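Local coordinates for protein putative antibiotic biosynthesis monooxygenase (Bacteroides thetaiotaomicron, PDB 3KKF) that is of unknown function but probably acts as a monooxygenase of the antibiotic biosynthesis monooxygenase family, and binds calcium ions, at residues Met6-Arg11 / Glu59-Glu64; Ala24-Glu29 / Lys77-Gly82; Leu43-Glu48 / Val55-Ile60. All coordinates share one frame; numbering follows the deposited sequence. Where two conformers were deposited one is given.

Contact 1 of 3, residues Met6-Arg11 / Glu59-Glu64; sequences MVRLSR and EIYADE. With CA (calcium ion), chain C.
The side chain of Arg8 crosses that of Glu59, its partner on the adjacent antiparallel strand, obliquely, and the edge of its guanidinium meets the carboxylate, the two planes 45° apart. Arg8 CB passes 3.6 Å from Glu59 OE2; with CG anti to the backbone N (chi1 -168°), CG and CD stay close to the same oxygen. The bend at chi3 (72°) turns the guanidinium so that two nitrogens meet the acid side-on. Arg8 NE donates to Glu59 OE2 at 2.8 Å, nearly straight, on the syn side but out of the carboxylate plane. Arg8 NH2 donates to the syn lone pair of Glu59 OE1, also at 2.8 Å, while NH1 turns to the hydroxyl of Tyr67. The methyl CE of Met6 lies over one face of the guanidinium, near its rim. Both oxygens of Glu59 have a second donor: Ser10 OG reaches OE2 at 2.6 Å from the face opposite NE, and Tyr61 OH binds OE1 at 2.7 Å on the anti side. A long acid suits this buried place, accepting from all these groups at once. Strands 6-14 and 54-61 are central in the four-stranded sheet of the ferredoxin-like fold, consistent with the dimeric alpha-beta barrel clan. On the same face the extended selenomethionine Met6 runs beside Tyr61, SE 4.1 Å from ring CD2, an oblique Met-aromatic contact. On the other face Val7 and Ile60 pack on Tyr44 of the second subunit. Ala62 O binds calcium at 2.3 Å, with other ligands including two waters, Gly1 O and the side chains of Asn4 and Asn5.

Contact 2 of 3, residues Ala24-Glu29 / Lys77-Gly82; sequences AYLKEE and KKYKEG
Glu28 and Lys78 form a salt bridge between the two antiparallel helices, Lys78 NZ giving a hydrogen bond to Glu28 OE1 at 2.8 Å. The ammonium arrives on the syn side of the carboxylate oxygen, slightly out of its plane. Lys78 has the length for this: fully extended from its chi1 of 175° onward, it crosses Glu28 at about a right angle, and its CE passes Tyr25 CE1 at 3.9 Å on the way. A hexaethylene glycol, probably from the crystallisation liquor, takes a further hydrogen bond from NZ. Next to the salt bridge, the Tyr25 ring turns one face to Gly82, whose CA sits 3.7 Å above the plane near the rim in a CH-pi contact. With no side chain on Gly82, the ring can lie close to the backbone of helix 74-83. A chi1 of 163° swings the Tyr79 ring away from its own backbone nitrogen and alongside Leu26, pointing the same way, and Leu26 CD1 comes within 3.8 Å of Tyr79 CE1. The phenol reaches past this leucine to bond the hydroxyl of Tyr22, so the polar end has its own partner. At the root of the tyrosine side chain, Glu29 CG packs on Tyr79 CB at 3.6 Å, the two chains crossing nearly perpendicularly. The segment axes approach to 9.3 Å at 165°, and both helices belong to the helical layer over the sheet. The Glu28-Lys78 pair lies at a partly exposed edge, where solvent probably weakens it, so carbon contacts of Tyr25, Leu26 and Tyr79 probably carry much of the packing.

Contact 3 of 3, residues Leu43-Glu48 / Val55-Ile60; sequences LYAVAE and VTILEI
The carbonyl oxygen of Val46 is approached by two groups of the opposite strand: Thr56 N hydrogen-bonds it at 2.9 Å, and Val55 CA brings a C-H to 3.2 Å. In return Val46 N donates to Thr56 O, and Tyr44 and Leu58 form a second hydrogen-bonded pair. A water joins Thr56 OG1, at 2.6 Å, to Glu48 OE2, while Glu48 OE1 is paired with Arg51. The small Ala45 suits the close non-hydrogen-bonded position opposite Ile57, their CA atoms 4.1 Å apart, and Ala45 CB rests on Ile57 CG1 at 3.8 Å. Leu43 CD2 lies 4.0 Å from the aliphatic CG of Glu59. Leu43, Ala45 and Ile57 touch helix 19-36: Ile30 packs on the first two and Leu26 on Ile57. On the other face Val46 and Thr56 run side by side; a chi1 of -55° puts CG1 opposite the carbonyl carbon and drops CG2 between that carbon and the backbone N, where Val46 CG2 comes 4.2 Å from Thr56 CB. Val46 to Glu48 also pair with a strand of the second subunit. This is a beta hairpin whose first strand is outermost within this chain's ferredoxin-like sheet, which the second subunit extends, as in dimeric alpha-beta barrel proteins.

How the contacts relate
Strand 54-61 unites contacts 1 and 3, which share Glu59 and Ile60 and have centres 11 Å apart. Ser10 O and Ile57 N, 2.8 Å apart, probably form a hydrogen bond between them, and Tyr61 OH packs 3.6 Å from Leu43 CD2. Contact 2 lies in the helical layer: its Leu26 CD1 rests on Ile57 CD1 of contact 3 at 4.0 Å, with Ala45 and Val55 nearby. Contacts 1 and 2 do not touch, their nearest atoms being about 7 Å apart. Contact 1 alone holds a calcium ligand, Ala62; the side chain of Asp15, which with Glu17 binds the second calcium, is about 12 Å from that of Tyr25 in contact 2. All three reach the second subunit.

Contact 1 of 3, residues Met6-Arg11 / Glu59-Glu64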
loop_
_atom_site.group_PDB
_atom_site.type_symbol
_atom_site.label_atom_id
_atom_site.label_comp_id
_atom_site.label_asym_id
_atom_site.label_seq_id
_atom_site.Cartn_x
_atom_site.Cartn_y
_atom_site.Cartn_z
HETATM N N MSE A 6 12.733 -3.735 3.909
HETATM C CA MSE A 6 11.729 -3.940 4.959
HETATM C C MSE A 6 10.447 -3.316 4.470
HETATM O O MSE A 6 10.414 -2.114 4.229
HETATM C CB MSE A 6 12.155 -3.286 6.246
HETATM C CG MSE A 6 11.120 -3.359 7.329
HETATM SE SE MSE A 6 11.678 -2.473 8.958
HETATM C CE MSE A 6 9.900 -2.121 9.641
ATOM N N VAL A 7 9.419 -4.124 4.298
ATOM C CA VAL A 7 8.115 -3.695 3.832
ATOM C C VAL A 7 7.106 -3.914 4.953
ATOM O O VAL A 7 7.060 -5.003 5.575
ATOM C CB VAL A 7 7.696 -4.470 2.552
ATOM C CG1 VAL A 7 6.329 -4.009 2.049
ATOM C CG2 VAL A 7 8.749 -4.312 1.450
ATOM N N ARG A 8 6.322 -2.886 5.237
ATOM C CA ARG A 8 5.344 -2.954 6.286
ATOM C C ARG A 8 4.119 -2.122 5.941
ATOM O O ARG A 8 4.206 -1.126 5.202
ATOM C CB ARG A 8 5.962 -2.433 7.602
ATOM C CG ARG A 8 5.124 -2.714 8.851
ATOM C CD ARG A 8 5.895 -2.396 10.139
ATOM N NE ARG A 8 6.030 -0.952 10.295
ATOM C CZ ARG A 8 6.630 -0.374 11.336
ATOM N NH1 ARG A 8 7.133 -1.115 12.311
ATOM N NH2 ARG A 8 6.705 0.955 11.407
ATOM N N LEU A 9 2.968 -2.554 6.425
ATOM C CA LEU A 9 1.759 -1.750 6.383
ATOM C C LEU A 9 1.456 -1.306 7.786
ATOM O O LEU A 9 1.434 -2.132 8.728
ATOM C CB LEU A 9 0.533 -2.526 5.898
ATOM C CG LEU A 9 0.573 -3.083 4.514
ATOM C CD1 LEU A 9 -0.604 -4.025 4.285
ATOM C CD2 LEU A 9 0.538 -1.942 3.502
ATOM N N SER A 10 1.292 -0.020 7.966
ATOM C CA SER A 10 0.765 0.523 9.230
ATOM C C SER A 10 -0.692 0.867 9.000
ATOM O O SER A 10 -1.016 1.581 8.046
ATOM C CB SER A 10 1.491 1.767 9.701
ATOM O OG SER A 10 2.791 1.534 10.133
ATOM N N ARG A 11 -1.575 0.343 9.830
ATOM C CA ARG A 11 -3.017 0.667 9.766
ATOM C C ARG A 11 -3.317 1.440 11.028
ATOM O O ARG A 11 -3.048 0.952 12.132
ATOM C CB ARG A 11 -3.884 -0.585 9.649
ATOM C CG ARG A 11 -3.850 -1.235 8.277
ATOM C CD ARG A 11 -4.580 -2.540 8.261
ATOM N NE ARG A 11 -5.907 -2.459 8.855
ATOM C CZ ARG A 11 -7.046 -2.462 8.169
ATOM N NH1 ARG A 11 -7.030 -2.540 6.858
ATOM N NH2 ARG A 11 -8.209 -2.396 8.809
ATOM N N GLU A 59 4.888 1.280 3.843
ATOM C CA GLU A 59 6.253 1.682 4.263
ATOM C C GLU A 59 7.268 0.779 3.632
ATOM O O GLU A 59 7.159 -0.439 3.770
ATOM C CB GLU A 59 6.422 1.521 5.776
ATOM C CG GLU A 59 5.362 2.138 6.659
ATOM C CD GLU A 59 5.522 1.636 8.114
ATOM O OE1 GLU A 59 6.447 2.077 8.825
ATOM O OE2 GLU A 59 4.710 0.771 8.531
ATOM N N ILE A 60 8.259 1.353 2.940
ATOM C CA ILE A 60 9.347 0.545 2.379
ATOM C C ILE A 60 10.663 1.228 2.800
ATOM O O ILE A 60 10.889 2.418 2.465
ATOM C CB ILE A 60 9.289 0.387 0.844
ATOM C CG1 ILE A 60 7.949 -0.202 0.396
ATOM C CG2 ILE A 60 10.466 -0.458 0.381
ATOM C CD1 ILE A 60 7.740 -0.249 -1.136
ATOM N N TYR A 61 11.474 0.504 3.574
ATOM C CA TYR A 61 12.774 0.964 4.013
ATOM C C TYR A 61 13.834 0.123 3.331
ATOM O O TYR A 61 13.622 -1.058 3.042
ATOM C CB TYR A 61 12.921 0.840 5.547
ATOM C CG TYR A 61 11.819 1.524 6.314
ATOM C CD1 TYR A 61 11.901 2.862 6.621
ATOM C CD2 TYR A 61 10.658 0.841 6.688
ATOM C CE1 TYR A 61 10.868 3.519 7.303
ATOM C CE2 TYR A 61 9.644 1.461 7.365
ATOM C CZ TYR A 61 9.739 2.809 7.664
ATOM O OH TYR A 61 8.732 3.444 8.327
ATOM N N ALA A 62 15.005 0.710 3.065
ATOM C CA ALA A 62 16.077 -0.034 2.390
ATOM C C ALA A 62 16.492 -1.298 3.145
ATOM O O ALA A 62 16.868 -2.295 2.531
ATOM C CB ALA A 62 17.290 0.865 2.188
ATOM N N ASP A 63 16.431 -1.234 4.461
ATOM C CA ASP A 63 16.797 -2.351 5.350
ATOM C C ASP A 63 16.355 -1.985 6.771
ATOM O O ASP A 63 15.830 -0.848 6.992
ATOM C CB ASP A 63 18.308 -2.682 5.266
ATOM C CG ASP A 63 19.199 -1.472 5.422
ATOM O OD1 ASP A 63 18.878 -0.548 6.187
ATOM O OD2 ASP A 63 20.287 -1.454 4.783
ATOM N N GLU A 64 16.534 -2.887 7.740
ATOM C CA GLU A 64 16.143 -2.594 9.108
ATOM C C GLU A 64 16.987 -1.480 9.739
ATOM O O GLU A 64 16.477 -0.763 10.585
ATOM C CB GLU A 64 16.087 -3.849 9.966
ATOM C CG GLU A 64 14.968 -4.812 9.487
ATOM C CD GLU A 64 14.785 -6.035 10.336
ATOM O OE1 GLU A 64 15.446 -6.134 11.393
ATOM O OE2 GLU A 64 13.958 -6.900 9.946
HETATM CA CA CA C . 17.524 -3.076 0.435
HETATM O O HOH W 1 19.612 -2.236 1.222
HETATM O O HOH W 2 17.643 -1.104 -0.893
#

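Contact 2 of 3, residues Ala24-Glu29 / Lys77-Gly82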
loop_
_atom_site.group_PDB
_atom_site.type_symbol
_atom_site.label_atom_id
_atom_site.label_comp_id
_atom_site.label_asym_id
_atom_site.label_seq_id
_atom_site.Cartn_x
_atom_site.Cartn_y
_atom_site.Cartn_z
ATOM N N ALA A 24 -1.782 17.040 9.406
ATOM C CA ALA A 24 -0.731 18.042 9.313
ATOM C C ALA A 24 0.611 17.483 9.805
ATOM O O ALA A 24 1.644 17.650 9.133
ATOM C CB ALA A 24 -1.121 19.319 10.090
ATOM N N TYR A 25 0.600 16.827 10.968
ATOM C CA TYR A 25 1.814 16.227 11.479
ATOM C C TYR A 25 2.335 15.127 10.546
ATOM O O TYR A 25 3.533 15.048 10.274
ATOM C CB TYR A 25 1.608 15.615 12.871
ATOM C CG TYR A 25 1.685 16.547 14.077
ATOM C CD1 TYR A 25 2.897 16.950 14.581
ATOM C CD2 TYR A 25 0.549 16.949 14.738
ATOM C CE1 TYR A 25 2.976 17.756 15.717
ATOM C CE2 TYR A 25 0.607 17.751 15.872
ATOM C CZ TYR A 25 1.824 18.146 16.353
ATOM O OH TYR A 25 1.897 18.936 17.480
ATOM N N LEU A 26 1.447 14.250 10.095
ATOM C CA LEU A 26 1.846 13.125 9.261
ATOM C C LEU A 26 2.425 13.550 7.918
ATOM O O LEU A 26 3.481 13.058 7.494
ATOM C CB LEU A 26 0.674 12.163 9.043
ATOM C CG LEU A 26 0.999 10.943 8.167
ATOM C CD1 LEU A 26 2.087 10.073 8.764
ATOM C CD2 LEU A 26 -0.258 10.092 7.924
ATOM N N LYS A 27 1.747 14.469 7.221
ATOM C CA LYS A 27 2.210 14.911 5.915
ATOM C C LYS A 27 3.577 15.551 6.009
ATOM O O LYS A 27 4.462 15.275 5.208
ATOM C CB LYS A 27 1.206 15.866 5.253
ATOM C CG LYS A 27 1.567 16.206 3.806
ATOM C CD LYS A 27 0.583 17.221 3.155
ATOM C CE LYS A 27 0.978 17.519 1.740
ATOM N N GLU A 28 3.773 16.396 7.003
ATOM C CA GLU A 28 5.069 17.020 7.205
ATOM C C GLU A 28 6.156 15.975 7.458
ATOM O O GLU A 28 7.239 16.028 6.872
ATOM C CB GLU A 28 5.014 18.006 8.388
ATOM C CG GLU A 28 6.379 18.612 8.778
ATOM C CD GLU A 28 6.239 19.597 9.911
ATOM O OE1 GLU A 28 5.845 19.196 11.015
ATOM O OE2 GLU A 28 6.500 20.808 9.673
ATOM N N GLU A 29 5.867 15.012 8.322
ATOM C CA GLU A 29 6.881 14.034 8.664
ATOM C C GLU A 29 7.244 13.142 7.451
ATOM O O GLU A 29 8.415 12.827 7.245
ATOM C CB GLU A 29 6.471 13.229 9.896
ATOM C CG GLU A 29 7.613 12.441 10.554
ATOM C CD GLU A 29 7.837 11.082 9.988
ATOM O OE1 GLU A 29 6.897 10.477 9.369
ATOM O OE2 GLU A 29 8.941 10.570 10.206
ATOM N N LYS A 77 10.224 11.948 15.711
ATOM C CA LYS A 77 9.921 12.268 17.140
ATOM C C LYS A 77 8.780 13.287 17.252
ATOM O O LYS A 77 7.875 13.151 18.073
ATOM C CB LYS A 77 11.194 12.849 17.835
ATOM C CG LYS A 77 11.041 13.233 19.372
ATOM C CD LYS A 77 12.316 13.970 19.904
ATOM C CE LYS A 77 12.379 14.039 21.430
ATOM N NZ LYS A 77 12.764 12.722 22.037
ATOM N N LYS A 78 8.874 14.333 16.445
ATOM C CA LYS A 78 7.846 15.394 16.470
ATOM C C LYS A 78 6.474 14.775 16.160
ATOM O O LYS A 78 5.496 15.056 16.840
ATOM C CB LYS A 78 8.155 16.488 15.436
ATOM C CG LYS A 78 7.037 17.551 15.341
ATOM C CD LYS A 78 7.325 18.623 14.377
ATOM C CE LYS A 78 6.155 19.603 14.320
ATOM N NZ LYS A 78 6.331 20.672 13.309
ATOM N N TYR A 79 6.411 13.954 15.109
ATOM C CA TYR A 79 5.182 13.270 14.731
ATOM C C TYR A 79 4.680 12.313 15.811
ATOM O O TYR A 79 3.502 12.342 16.181
ATOM C CB TYR A 79 5.418 12.504 13.415
ATOM C CG TYR A 79 4.409 11.438 13.107
ATOM C CD1 TYR A 79 3.107 11.743 12.758
ATOM C CD2 TYR A 79 4.774 10.102 13.108
ATOM C CE1 TYR A 79 2.172 10.741 12.490
ATOM C CE2 TYR A 79 3.851 9.111 12.810
ATOM C CZ TYR A 79 2.558 9.428 12.516
ATOM O OH TYR A 79 1.639 8.447 12.228
ATOM N N LYS A 80 5.562 11.440 16.302
ATOM C CA LYS A 80 5.169 10.428 17.286
ATOM C C LYS A 80 4.655 11.092 18.587
ATOM O O LYS A 80 3.608 10.708 19.115
ATOM C CB LYS A 80 6.372 9.467 17.557
ATOM C CG LYS A 80 6.040 8.230 18.426
ATOM C CD LYS A 80 5.156 7.215 17.682
ATOM C CE LYS A 80 4.920 5.952 18.539
ATOM N NZ LYS A 80 3.906 5.031 17.964
ATOM N N GLU A 81 5.373 12.088 19.081
ATOM C CA GLU A 81 4.960 12.823 20.308
ATOM C C GLU A 81 3.723 13.706 20.075
ATOM O O GLU A 81 2.806 13.769 20.932
ATOM C CB GLU A 81 6.126 13.665 20.841
ATOM C CG GLU A 81 7.283 12.810 21.325
ATOM C CD GLU A 81 8.466 13.598 21.920
ATOM O OE1 GLU A 81 8.536 14.858 21.809
ATOM O OE2 GLU A 81 9.343 12.927 22.500
ATOM N N GLY A 82 3.688 14.397 18.940
ATOM C CA GLY A 82 2.594 15.276 18.634
ATOM C C GLY A 82 1.270 14.578 18.473
ATOM O O GLY A 82 0.249 15.137 18.797
#

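Contact 3 of 3, residues Leu43-Glu48 / Val55-Ile60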
loop_
_atom_site.group_PDB
_atom_site.type_symbol
_atom_site.label_atom_id
_atom_site.label_comp_id
_atom_site.label_asym_id
_atom_site.label_seq_id
_atom_site.Cartn_x
_atom_site.Cartn_y
_atom_site.Cartn_z
ATOM N N LEU A 43 6.918 6.179 1.943
ATOM C CA LEU A 43 5.919 6.205 3.019
ATOM C C LEU A 43 4.677 6.692 2.255
ATOM O O LEU A 43 4.490 7.911 2.057
ATOM C CB LEU A 43 6.276 7.133 4.170
ATOM C CG LEU A 43 7.562 6.762 4.915
ATOM C CD1 LEU A 43 8.052 7.884 5.853
ATOM C CD2 LEU A 43 7.391 5.428 5.686
ATOM N N TYR A 44 3.872 5.764 1.747
ATOM C CA TYR A 44 2.719 6.073 0.907
ATOM C C TYR A 44 1.444 5.918 1.734
ATOM O O TYR A 44 0.937 4.804 1.927
ATOM C CB TYR A 44 2.688 5.208 -0.362
ATOM C CG TYR A 44 1.700 5.711 -1.397
ATOM C CD1 TYR A 44 2.081 6.648 -2.373
ATOM C CD2 TYR A 44 0.387 5.288 -1.396
ATOM C CE1 TYR A 44 1.162 7.116 -3.323
ATOM C CE2 TYR A 44 -0.524 5.761 -2.340
ATOM C CZ TYR A 44 -0.127 6.655 -3.287
ATOM O OH TYR A 44 -1.057 7.075 -4.200
ATOM N N ALA A 45 0.947 7.046 2.267
ATOM C CA ALA A 45 -0.226 7.064 3.128
ATOM C C ALA A 45 -1.487 7.329 2.339
ATOM O O ALA A 45 -1.493 8.161 1.444
ATOM C CB ALA A 45 -0.052 8.141 4.241
ATOM N N VAL A 46 -2.552 6.584 2.667
ATOM C CA VAL A 46 -3.869 6.805 2.081
ATOM C C VAL A 46 -4.921 6.799 3.192
ATOM O O VAL A 46 -4.756 6.145 4.233
ATOM C CB VAL A 46 -4.243 5.714 1.035
ATOM C CG1 VAL A 46 -3.169 5.601 -0.053
ATOM C CG2 VAL A 46 -4.481 4.336 1.702
ATOM N N ALA A 47 -5.984 7.589 2.979
ATOM C CA ALA A 47 -7.129 7.640 3.891
ATOM C C ALA A 47 -8.312 6.972 3.209
ATOM O O ALA A 47 -8.557 7.193 2.034
ATOM C CB ALA A 47 -7.470 9.085 4.253
ATOM N N GLU A 48 -9.045 6.162 3.930
ATOM C CA GLU A 48 -10.220 5.499 3.363
ATOM C C GLU A 48 -11.282 6.566 3.047
ATOM O O GLU A 48 -11.611 7.361 3.916
ATOM C CB GLU A 48 -10.758 4.409 4.327
ATOM C CG GLU A 48 -9.700 3.330 4.656
ATOM C CD GLU A 48 -10.216 2.170 5.434
ATOM O OE1 GLU A 48 -11.448 1.988 5.512
ATOM O OE2 GLU A 48 -9.362 1.422 5.978
ATOM N N VAL A 55 -6.389 5.401 8.251
ATOM C CA VAL A 55 -5.261 5.632 7.381
ATOM C C VAL A 55 -4.382 4.354 7.289
ATOM O O VAL A 55 -4.111 3.686 8.301
ATOM C CB VAL A 55 -4.418 6.836 7.903
ATOM C CG1 VAL A 55 -3.048 6.941 7.193
ATOM C CG2 VAL A 55 -5.233 8.143 7.793
ATOM N N THR A 56 -3.972 4.002 6.076
ATOM C CA THR A 56 -3.035 2.910 5.852
ATOM C C THR A 56 -1.797 3.490 5.205
ATOM O O THR A 56 -1.908 4.297 4.256
ATOM C CB THR A 56 -3.641 1.820 4.958
ATOM O OG1 THR A 56 -4.665 1.147 5.658
ATOM C CG2 THR A 56 -2.592 0.751 4.559
ATOM N N ILE A 57 -0.617 3.122 5.711
ATOM C CA ILE A 57 0.623 3.568 5.126
ATOM C C ILE A 57 1.429 2.354 4.629
ATOM O O ILE A 57 1.723 1.437 5.405
ATOM C CB ILE A 57 1.514 4.375 6.138
ATOM C CG1 ILE A 57 0.692 5.443 6.875
ATOM C CG2 ILE A 57 2.722 5.012 5.414
ATOM C CD1 ILE A 57 1.474 6.243 7.839
ATOM N N LEU A 58 1.776 2.364 3.345
ATOM C CA LEU A 58 2.735 1.402 2.796
ATOM C C LEU A 58 4.115 1.997 3.052
ATOM O O LEU A 58 4.454 3.080 2.598
ATOM C CB LEU A 58 2.529 1.196 1.298
ATOM C CG LEU A 58 3.583 0.306 0.603
ATOM C CD1 LEU A 58 3.666 -1.140 1.140
ATOM C CD2 LEU A 58 3.338 0.298 -0.904
ATOM N N GLU A 59 4.888 1.280 3.843
ATOM C CA GLU A 59 6.253 1.682 4.263
ATOM C C GLU A 59 7.268 0.779 3.632
ATOM O O GLU A 59 7.159 -0.439 3.770
ATOM C CB GLU A 59 6.422 1.521 5.776
ATOM C CG GLU A 59 5.362 2.138 6.659
ATOM C CD GLU A 59 5.522 1.636 8.114
ATOM O OE1 GLU A 59 6.447 2.077 8.825
ATOM O OE2 GLU A 59 4.710 0.771 8.531
ATOM N N ILE A 60 8.259 1.353 2.940
ATOM C CA ILE A 60 9.347 0.545 2.379
ATOM C C ILE A 60 10.663 1.228 2.800
ATOM O O ILE A 60 10.889 2.418 2.465
ATOM C CB ILE A 60 9.289 0.387 0.844
ATOM C CG1 ILE A 60 7.949 -0.202 0.396
ATOM C CG2 ILE A 60 10.466 -0.458 0.381
ATOM C CD1 ILE A 60 7.740 -0.249 -1.136
HETATM O O HOH W 3 -6.866 2.318 6.518
#